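Local coordinates for protein peroxisomal acyl-CoA oxidase 1A (PDB 2FON) that probably oxidises acyl-CoA thioesters with the help of a bound FAD cofactor, as part of fatty-acid beta-oxidation in the peroxisome, at residues L357-A360 and Y361-F365; V308-A311 and S312-M315; G665-E668 and Y669-L673; A105-L108 and R109-D113. All blocks are in the same frame, centred on the assembly; numbering follows the deposited sequence.

Contact 1: residues L357-A360 and Y361-F365; sequences LASA and YAFRF
L357 and Y361 are one turn apart on helix 347-380, and their side chains run alongside each other. The methyl CD1 of L357 touches the tyrosine ring, 3.9 Å from Y361 CE1. The carbonyl of L357 also reaches this ring. Its oxygen approaches the ring edge close to the plane, with L357 O 3.8 Å from Y361 CD1. CG of L357 is anti to the backbone N (chi1 -166°), which brings its branch alongside the ring.

S359 and F363 meet in another way. S359 O lies over a face of the phenyl ring, 3.2 Å from F363 CG. S359 CB stands over a ring face near its rim, 4.2 Å from F363 CZ.

Four backbone bonds hold this turn, each from an N-H to the carbonyl four residues back. F363 N to S359 O measures 2.8 Å. R364 N to A360 O is also 2.8 Å, but here the donor stands 37° out of the carbonyl plane.

The polar ends have partners further out. S359 OG bonds P355 O one turn earlier. Y361 OH bonds L622 O, and R364 NH1 bonds S312 OG. W44 makes a cation-pi contact with R364 and meets the Y361 ring edge-to-face.

The segment is a buried turn in the C-alpha1 region of the oxidase. Helix 297-328 packs on L357, S359, A360 and F363. Helix 567-585 covers A358, S359 and Y361. Helix 535-558 touches Y361, A362 and F365, and helix 37-45 packs on A360, Y361 and F365.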
loop_
_atom_site.group_PDB
_atom_site.type_symbol
_atom_site.label_atom_id
_atom_site.label_comp_id
_atom_site.label_asym_id
_atom_site.label_seq_id
_atom_site.Cartn_x
_atom_site.Cartn_y
_atom_site.Cartn_z
ATOM N N LEU B 357 5.278 7.896 -13.772
ATOM C CA LEU B 357 6.089 7.848 -14.975
ATOM C C LEU B 357 7.305 8.781 -14.862
ATOM O O LEU B 357 8.467 8.334 -14.892
ATOM C CB LEU B 357 5.208 8.289 -16.086
ATOM C CG LEU B 357 5.538 8.109 -17.545
ATOM C CD1 LEU B 357 6.611 7.080 -17.809
ATOM C CD2 LEU B 357 4.221 7.713 -18.151
ATOM N N ALA B 358 7.040 10.076 -14.689
ATOM C CA ALA B 358 8.074 11.051 -14.393
ATOM C C ALA B 358 9.046 10.532 -13.371
ATOM O O ALA B 358 10.254 10.637 -13.595
ATOM C CB ALA B 358 7.479 12.321 -13.914
ATOM N N SER B 359 8.563 9.968 -12.260
ATOM C CA SER B 359 9.479 9.462 -11.224
ATOM C C SER B 359 10.409 8.314 -11.710
ATOM O O SER B 359 11.553 8.213 -11.282
ATOM C CB SER B 359 8.705 8.998 -9.987
ATOM O OG SER B 359 8.095 10.075 -9.291
ATOM N N ALA B 360 9.921 7.457 -12.602
ATOM C CA ALA B 360 10.727 6.344 -13.081
ATOM C C ALA B 360 11.896 6.866 -13.889
ATOM O O ALA B 360 13.029 6.346 -13.774
ATOM C CB ALA B 360 9.902 5.416 -13.924
ATOM N N TYR B 361 11.643 7.887 -14.729
ATOM C CA TYR B 361 12.764 8.510 -15.449
ATOM C C TYR B 361 13.662 9.294 -14.453
ATOM O O TYR B 361 14.884 9.169 -14.498
ATOM C CB TYR B 361 12.281 9.321 -16.630
ATOM C CG TYR B 361 11.899 8.523 -17.873
ATOM C CD1 TYR B 361 10.683 7.873 -17.976
ATOM C CD2 TYR B 361 12.758 8.450 -18.959
ATOM C CE1 TYR B 361 10.331 7.126 -19.121
ATOM C CE2 TYR B 361 12.424 7.728 -20.133
ATOM C CZ TYR B 361 11.200 7.071 -20.197
ATOM O OH TYR B 361 10.880 6.367 -21.350
ATOM N N ALA B 362 13.080 10.018 -13.492
ATOM C CA ALA B 362 13.930 10.742 -12.527
ATOM C C ALA B 362 14.844 9.795 -11.769
ATOM O O ALA B 362 16.060 9.996 -11.782
ATOM C CB ALA B 362 13.127 11.635 -11.573
ATOM N N PHE B 363 14.274 8.768 -11.125
ATOM C CA PHE B 363 15.048 7.750 -10.392
ATOM C C PHE B 363 15.960 6.988 -11.352
ATOM O O PHE B 363 17.056 6.612 -10.994
ATOM C CB PHE B 363 14.137 6.760 -9.634
ATOM C CG PHE B 363 13.182 7.414 -8.621
ATOM C CD1 PHE B 363 12.177 6.661 -8.023
ATOM C CD2 PHE B 363 13.300 8.745 -8.271
ATOM C CE1 PHE B 363 11.285 7.263 -7.100
ATOM C CE2 PHE B 363 12.461 9.348 -7.361
ATOM C CZ PHE B 363 11.439 8.621 -6.781
ATOM N N ARG B 364 15.565 6.808 -12.603
ATOM C CA ARG B 364 16.564 6.253 -13.537
ATOM C C ARG B 364 17.853 7.052 -13.620
ATOM O O ARG B 364 18.934 6.473 -13.719
ATOM C CB ARG B 364 16.057 6.052 -14.951
ATOM C CG ARG B 364 16.940 5.075 -15.662
ATOM C CD ARG B 364 16.896 3.760 -15.029
ATOM N NE ARG B 364 17.496 2.741 -15.873
ATOM C CZ ARG B 364 17.109 1.463 -15.909
ATOM N NH1 ARG B 364 16.088 1.054 -15.172
ATOM N NH2 ARG B 364 17.713 0.592 -16.724
ATOM N N PHE B 365 17.724 8.378 -13.566
ATOM C CA PHE B 365 18.836 9.274 -13.811
ATOM C C PHE B 365 19.607 9.538 -12.565
ATOM O O PHE B 365 20.835 9.594 -12.593
ATOM C CB PHE B 365 18.343 10.546 -14.469
ATOM C CG PHE B 365 17.708 10.304 -15.841
ATOM C CD1 PHE B 365 16.651 11.116 -16.303
ATOM C CD2 PHE B 365 18.159 9.266 -16.646
ATOM C CE1 PHE B 365 16.092 10.912 -17.525
ATOM C CE2 PHE B 365 17.609 9.055 -17.889
ATOM C CZ PHE B 365 16.580 9.884 -18.349
#

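Contact 2: residues V308-A311 and S312-M315; sequences VADA and SLAM
S312, L313, A314 and M315 donate their backbone N-H groups in turn to the carbonyls of V308, A309, D310 and A311, which makes one regular alpha-helical turn of helix 297-328. Within it, a serine side chain folds back onto its own helix. S312 OG donates to A309 O at 2.9 Å, in the carbonyl plane and on a lone pair. The same oxygen takes the backbone bond from L313 N, with L313 N 3.0 Å from A309 O. Two donors therefore grip A309 O.

The serine torsion explains this. OG sits between the backbone N and the carbonyl carbon (chi1 83°), which brings it back over the preceding turn. The hydroxyl has a second partner, NH1 of R364 on helix 347-380. With an alanine here, A309 O would probably keep only its backbone donor in this turn, and R364 NH1 would be likely to lose this hydroxyl partner.

D310 and L313 are one turn apart on another side. D310 OD1 is 4.3 Å from L313 CD2, a loose approach. The same carboxylate oxygen forms a long, weak ion pair with R110.

A311 and A314 are small and buried. Both pack on T407 of helix 389-417 and on Y436 of helix 429-436. V308 faces V366 and L370 of helix 347-380. This helix is thus wedged among its neighbours in the C-alpha1 region. The M315 chain leads off to S359 and A360, while M315 CB stays 3.4 Å from A311 O.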
loop_
_atom_site.group_PDB
_atom_site.type_symbol
_atom_site.label_atom_id
_atom_site.label_comp_id
_atom_site.label_asym_id
_atom_site.label_seq_id
_atom_site.Cartn_x
_atom_site.Cartn_y
_atom_site.Cartn_z
ATOM N N VAL B 308 18.747 1.836 -5.607
ATOM C CA VAL B 308 18.062 2.901 -6.328
ATOM C C VAL B 308 17.749 2.444 -7.739
ATOM O O VAL B 308 16.677 2.692 -8.236
ATOM C CB VAL B 308 18.841 4.212 -6.389
ATOM C CG1 VAL B 308 18.065 5.184 -7.215
ATOM C CG2 VAL B 308 19.080 4.776 -4.989
ATOM N N ALA B 309 18.707 1.789 -8.378
ATOM C CA ALA B 309 18.486 1.165 -9.677
ATOM C C ALA B 309 17.238 0.248 -9.670
ATOM O O ALA B 309 16.316 0.432 -10.472
ATOM C CB ALA B 309 19.713 0.400 -10.088
ATOM N N ASP B 310 17.186 -0.715 -8.767
ATOM C CA ASP B 310 15.986 -1.505 -8.664
ATOM C C ASP B 310 14.697 -0.678 -8.397
ATOM O O ASP B 310 13.616 -1.076 -8.792
ATOM C CB ASP B 310 16.175 -2.675 -7.702
ATOM C CG ASP B 310 17.144 -3.773 -8.271
ATOM O OD1 ASP B 310 17.667 -3.651 -9.453
ATOM O OD2 ASP B 310 17.409 -4.763 -7.497
ATOM N N ALA B 311 14.791 0.496 -7.780
ATOM C CA ALA B 311 13.579 1.306 -7.593
ATOM C C ALA B 311 13.056 1.774 -8.920
ATOM O O ALA B 311 11.895 1.624 -9.207
ATOM C CB ALA B 311 13.814 2.454 -6.680
ATOM N N SER B 312 13.923 2.293 -9.757
ATOM C CA SER B 312 13.503 2.631 -11.060
ATOM C C SER B 312 13.004 1.385 -11.772
ATOM O O SER B 312 12.109 1.477 -12.609
ATOM C CB SER B 312 14.640 3.330 -11.848
ATOM O OG SER B 312 15.554 2.438 -12.439
ATOM N N LEU B 313 13.535 0.213 -11.452
ATOM C CA LEU B 313 13.047 -0.936 -12.182
ATOM C C LEU B 313 11.586 -1.252 -11.783
ATOM O O LEU B 313 10.693 -1.150 -12.611
ATOM C CB LEU B 313 14.025 -2.121 -12.118
ATOM C CG LEU B 313 13.525 -3.491 -12.587
ATOM C CD1 LEU B 313 13.534 -3.587 -14.067
ATOM C CD2 LEU B 313 14.287 -4.693 -11.920
ATOM N N ALA B 314 11.312 -1.577 -10.530
ATOM C CA ALA B 314 9.906 -1.697 -10.074
ATOM C C ALA B 314 8.965 -0.475 -10.471
ATOM O O ALA B 314 7.877 -0.670 -10.973
ATOM C CB ALA B 314 9.863 -1.975 -8.555
ATOM N N MET B 315 9.357 0.771 -10.265
ATOM C CA MET B 315 8.451 1.816 -10.628
ATOM C C MET B 315 8.103 1.692 -12.135
ATOM O O MET B 315 6.929 1.788 -12.535
ATOM C CB MET B 315 9.080 3.161 -10.320
ATOM C CG MET B 315 8.254 4.363 -10.657
ATOM S SD MET B 315 6.973 4.507 -9.400
ATOM C CE MET B 315 7.699 5.605 -8.180
#

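Contact 3: residues G665-E668 and Y669-L673; sequences GFHE and YIRPL
The first turn of the C-terminal helix 666-675 is where F666 meets I670 and R671, and this turn is of the wider pi type. F666 O accepts two backbone bonds. I670 N is 2.8 Å away from F666 O, tilted 33° from the carbonyl plane. R671 N lies 3.0 Å from F666 O, nearly in line with the C=O bond. Just before, G665 O accepts a straight bond from Y669 N. G665 has a positive phi, and a CB there would run into the preceding carbonyl, which calls for glycine.

The F666 ring crosses the I670 side chain at about a right angle. I670 CB stands over the ring face in a CH-pi contact, 3.9 Å from the F666 ring centroid. I670 CG2 touches F666 CE1 as well. With chi1 at 180°, the F666 ring swings away from its own N-H and over the next turn. H667 and R671 meet less closely, through ND1 and CD.

E668 extends next to the Y669 ring. E668 CB sits over the centre of that ring, 4.0 Å from the Y669 centroid and 5° off the normal. A water is 2.7 Å from Y669 OH, in the ring plane at its edge. It also gives a weak bond to E668 OE2.

P672 has no N-H to offer, and the helix kinks there. P672 CD rests 3.2 Å from H667 O. F666 stacks on H233 of the second subunit, and I670 packs on I151 of that subunit. The arrangement is that of a pi-type turn followed by a proline kink, in a C-terminal helix docked at the dimer interface.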
loop_
_atom_site.group_PDB
_atom_site.type_symbol
_atom_site.label_atom_id
_atom_site.label_comp_id
_atom_site.label_asym_id
_atom_site.label_seq_id
_atom_site.Cartn_x
_atom_site.Cartn_y
_atom_site.Cartn_z
ATOM N N GLY B 665 -16.908 -29.305 -0.913
ATOM C CA GLY B 665 -17.606 -28.635 0.154
ATOM C C GLY B 665 -19.083 -28.479 -0.120
ATOM O O GLY B 665 -19.888 -28.735 0.754
ATOM N N PHE B 666 -19.461 -28.072 -1.324
ATOM C CA PHE B 666 -20.844 -27.733 -1.545
ATOM C C PHE B 666 -21.899 -28.795 -1.196
ATOM O O PHE B 666 -22.868 -28.427 -0.537
ATOM C CB PHE B 666 -21.116 -27.122 -2.910
ATOM C CG PHE B 666 -22.574 -26.786 -3.121
ATOM C CD1 PHE B 666 -23.018 -25.468 -3.041
ATOM C CD2 PHE B 666 -23.514 -27.808 -3.360
ATOM C CE1 PHE B 666 -24.366 -25.196 -3.194
ATOM C CE2 PHE B 666 -24.851 -27.536 -3.497
ATOM C CZ PHE B 666 -25.284 -26.247 -3.414
ATOM N N HIS B 667 -21.764 -30.070 -1.602
ATOM C CA HIS B 667 -22.807 -31.061 -1.253
ATOM C C HIS B 667 -22.795 -31.359 0.244
ATOM O O HIS B 667 -23.838 -31.645 0.847
ATOM C CB HIS B 667 -22.701 -32.378 -2.053
ATOM C CG HIS B 667 -23.295 -32.309 -3.436
ATOM N ND1 HIS B 667 -24.562 -32.782 -3.734
ATOM C CD2 HIS B 667 -22.788 -31.837 -4.606
ATOM C CE1 HIS B 667 -24.804 -32.601 -5.027
ATOM N NE2 HIS B 667 -23.745 -32.025 -5.576
ATOM N N GLU B 668 -21.610 -31.292 0.846
ATOM C CA GLU B 668 -21.470 -31.611 2.270
ATOM C C GLU B 668 -22.060 -30.507 3.145
ATOM O O GLU B 668 -22.827 -30.796 4.066
ATOM C CB GLU B 668 -20.000 -31.837 2.643
ATOM C CG GLU B 668 -19.748 -33.136 3.432
ATOM C CD GLU B 668 -18.512 -33.053 4.339
ATOM O OE1 GLU B 668 -17.383 -32.897 3.818
ATOM O OE2 GLU B 668 -18.677 -33.139 5.583
ATOM N N TYR B 669 -21.725 -29.250 2.865
ATOM C CA TYR B 669 -22.207 -28.204 3.736
ATOM C C TYR B 669 -23.373 -27.434 3.179
ATOM O O TYR B 669 -24.297 -27.119 3.897
ATOM C CB TYR B 669 -21.073 -27.292 4.233
ATOM C CG TYR B 669 -19.881 -28.096 4.698
ATOM C CD1 TYR B 669 -18.690 -28.115 3.934
ATOM C CD2 TYR B 669 -19.962 -28.908 5.864
ATOM C CE1 TYR B 669 -17.606 -28.873 4.330
ATOM C CE2 TYR B 669 -18.893 -29.697 6.270
ATOM C CZ TYR B 669 -17.717 -29.660 5.497
ATOM O OH TYR B 669 -16.647 -30.421 5.864
ATOM N N ILE B 670 -23.357 -27.112 1.905
ATOM C CA ILE B 670 -24.354 -26.140 1.471
ATOM C C ILE B 670 -25.696 -26.739 1.077
ATOM O O ILE B 670 -26.756 -26.180 1.416
ATOM C CB ILE B 670 -23.795 -25.175 0.417
ATOM C CG1 ILE B 670 -22.478 -24.630 0.941
ATOM C CG2 ILE B 670 -24.776 -24.050 0.142
ATOM C CD1 ILE B 670 -22.520 -24.085 2.434
ATOM N N ARG B 671 -25.638 -27.872 0.371
ATOM C CA ARG B 671 -26.844 -28.558 -0.067
ATOM C C ARG B 671 -27.784 -28.788 1.137
ATOM O O ARG B 671 -28.920 -28.297 1.118
ATOM C CB ARG B 671 -26.501 -29.862 -0.804
ATOM C CG ARG B 671 -27.557 -30.248 -1.832
ATOM C CD ARG B 671 -27.847 -31.747 -1.898
ATOM N NE ARG B 671 -29.100 -31.950 -2.651
ATOM C CZ ARG B 671 -29.542 -33.119 -3.130
ATOM N NH1 ARG B 671 -28.846 -34.246 -2.941
ATOM N NH2 ARG B 671 -30.690 -33.166 -3.810
ATOM N N PRO B 672 -27.284 -29.437 2.223
ATOM C CA PRO B 672 -28.204 -29.703 3.329
ATOM C C PRO B 672 -28.969 -28.461 3.701
ATOM O O PRO B 672 -30.185 -28.509 3.734
ATOM C CB PRO B 672 -27.294 -30.124 4.484
ATOM C CG PRO B 672 -26.101 -30.674 3.829
ATOM C CD PRO B 672 -25.925 -29.911 2.520
ATOM N N LEU B 673 -28.263 -27.353 3.937
ATOM C CA LEU B 673 -28.884 -26.117 4.405
ATOM C C LEU B 673 -29.917 -25.579 3.386
ATOM O O LEU B 673 -30.992 -25.094 3.769
ATOM C CB LEU B 673 -27.807 -25.094 4.831
ATOM C CG LEU B 673 -27.322 -23.917 3.958
ATOM C CD1 LEU B 673 -28.120 -22.691 4.226
ATOM C CD2 LEU B 673 -25.864 -23.580 4.229
HETATM O O HOH W 1 -17.268 -31.560 8.227
#

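Contact 4: residues A105-L108 and R109-D113; sequences ATML and RRYVD
R109 folds its guanidinium back so that one flat face lies over the carbonyl oxygen of A105. The oxygen is centred below the group, with A105 O 3.7 Å from R109 CZ. The same oxygen accepts the backbone bond from R109 N, where A105 O to R109 N is 3.0 Å. A bend at chi3 (-99°) turns the group back along the helix. R109 NH2 ends 3.7 Å from A105 CB, and W122 makes a cation-pi contact with the arginine. With a leucine in its place, W122 would probably lose its charged partner and the A105 carbonyl would lose the flat group that covers it.

M107 runs along Y111 on another flank. M107 SD is at the edge of the ring, 5.4 Å from the Y111 centroid. M107 CG is in the ring plane, 4.0 Å from Y111 CE1. L108 and V112 pair through their methyls, with L108 CD2 4.0 Å from V112 CG2.

Helix 48-62 packs on M107 and Y111. Helix 77-97 packs on A105, L108 and R109. The helix ends at V112. D113, the next residue, leaves it with a positive phi, and its carboxylate makes salt bridges with R317 and K69. The contact is the last turns of helix 102-112 in the N-terminal helical region, carrying a Met-aromatic pair four residues apart.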
loop_
_atom_site.group_PDB
_atom_site.type_symbol
_atom_site.label_atom_id
_atom_site.label_comp_id
_atom_site.label_asym_id
_atom_site.label_seq_id
_atom_site.Cartn_x
_atom_site.Cartn_y
_atom_site.Cartn_z
ATOM N N ALA B 105 25.251 -12.748 -16.193
ATOM C CA ALA B 105 24.584 -13.582 -15.221
ATOM C C ALA B 105 23.724 -12.778 -14.277
ATOM O O ALA B 105 22.658 -13.250 -13.835
ATOM C CB ALA B 105 25.590 -14.369 -14.436
ATOM N N THR B 106 24.152 -11.573 -13.926
ATOM C CA THR B 106 23.249 -10.747 -13.085
ATOM C C THR B 106 21.906 -10.473 -13.822
ATOM O O THR B 106 20.802 -10.735 -13.282
ATOM C CB THR B 106 23.902 -9.411 -12.663
ATOM O OG1 THR B 106 25.282 -9.642 -12.320
ATOM C CG2 THR B 106 23.209 -8.852 -11.508
ATOM N N MET B 107 22.038 -9.951 -15.041
ATOM C CA MET B 107 20.971 -9.757 -15.955
ATOM C C MET B 107 20.145 -11.041 -16.034
ATOM O O MET B 107 18.936 -11.001 -15.838
ATOM C CB MET B 107 21.560 -9.409 -17.335
ATOM C CG MET B 107 20.909 -8.238 -18.109
ATOM S SD MET B 107 20.672 -6.755 -17.067
ATOM C CE MET B 107 20.720 -5.389 -18.235
ATOM N N LEU B 108 20.772 -12.182 -16.321
ATOM C CA LEU B 108 20.008 -13.390 -16.534
ATOM C C LEU B 108 19.128 -13.671 -15.331
ATOM O O LEU B 108 17.908 -13.935 -15.458
ATOM C CB LEU B 108 20.871 -14.590 -16.839
ATOM C CG LEU B 108 19.989 -15.760 -17.261
ATOM C CD1 LEU B 108 20.517 -16.555 -18.441
ATOM C CD2 LEU B 108 19.709 -16.656 -16.102
ATOM N N ARG B 109 19.703 -13.596 -14.150
ATOM C CA ARG B 109 18.849 -13.812 -12.985
ATOM C C ARG B 109 17.774 -12.744 -12.863
ATOM O O ARG B 109 16.643 -13.066 -12.489
ATOM C CB ARG B 109 19.645 -14.024 -11.713
ATOM C CG ARG B 109 20.190 -15.451 -11.590
ATOM C CD ARG B 109 21.113 -15.624 -10.407
ATOM N NE ARG B 109 22.523 -15.546 -10.798
ATOM C CZ ARG B 109 23.331 -14.530 -10.483
ATOM N NH1 ARG B 109 22.831 -13.505 -9.789
ATOM N NH2 ARG B 109 24.611 -14.539 -10.876
ATOM N N ARG B 110 18.066 -11.501 -13.252
ATOM C CA ARG B 110 17.033 -10.467 -13.120
ATOM C C ARG B 110 15.787 -10.932 -13.860
ATOM O O ARG B 110 14.704 -10.940 -13.336
ATOM C CB ARG B 110 17.518 -9.111 -13.642
ATOM C CG ARG B 110 16.542 -7.978 -13.417
ATOM C CD ARG B 110 16.945 -6.625 -14.135
ATOM N NE ARG B 110 18.209 -5.982 -13.704
ATOM C CZ ARG B 110 18.647 -5.896 -12.440
ATOM N NH1 ARG B 110 17.918 -6.372 -11.397
ATOM N NH2 ARG B 110 19.826 -5.317 -12.205
ATOM N N TYR B 111 15.961 -11.364 -15.084
ATOM C CA TYR B 111 14.844 -11.656 -15.938
ATOM C C TYR B 111 14.075 -12.972 -15.651
ATOM O O TYR B 111 12.911 -13.110 -16.000
ATOM C CB TYR B 111 15.316 -11.495 -17.377
ATOM C CG TYR B 111 15.526 -10.035 -17.621
ATOM C CD1 TYR B 111 16.797 -9.475 -17.718
ATOM C CD2 TYR B 111 14.448 -9.190 -17.678
ATOM C CE1 TYR B 111 16.961 -8.083 -17.900
ATOM C CE2 TYR B 111 14.605 -7.838 -17.851
ATOM C CZ TYR B 111 15.851 -7.287 -17.967
ATOM O OH TYR B 111 15.908 -5.922 -18.145
ATOM N N VAL B 112 14.748 -13.924 -15.017
ATOM C CA VAL B 112 14.088 -15.061 -14.412
ATOM C C VAL B 112 13.018 -14.562 -13.395
ATOM O O VAL B 112 11.986 -15.193 -13.210
ATOM C CB VAL B 112 15.132 -16.001 -13.743
ATOM C CG1 VAL B 112 14.448 -17.063 -12.873
ATOM C CG2 VAL B 112 15.909 -16.684 -14.755
ATOM N N ASP B 113 13.314 -13.451 -12.727
ATOM C CA ASP B 113 12.349 -12.669 -11.964
ATOM C C ASP B 113 11.697 -13.401 -10.818
ATOM O O ASP B 113 10.504 -13.364 -10.682
ATOM C CB ASP B 113 11.279 -12.110 -12.907
ATOM C CG ASP B 113 10.347 -11.082 -12.236
ATOM O OD1 ASP B 113 10.798 -10.228 -11.428
ATOM O OD2 ASP B 113 9.145 -11.100 -12.571
#

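From the N terminus, contact 4 comes first, then contact 2, contact 1 and contact 3. Each joins adjoining segments along one helix, or at its end in contacts 3 and 4, so none closes a long loop. They follow in series, and none nests or crosses. Contact 4, in the N-terminal helical region, touches contact 2 through L313 CD2 and R110 CD, 4.0 Å apart. Contact 2 touches contact 1, where M315 CG is 3.8 Å from A360 CB. Side chains thus tie helix 297-328 to helix 102-112 and to helix 347-380. Contact 3 stands apart, about 33 Å from contact 4 between nearest atoms, and joins the C-terminal helix to the second subunit.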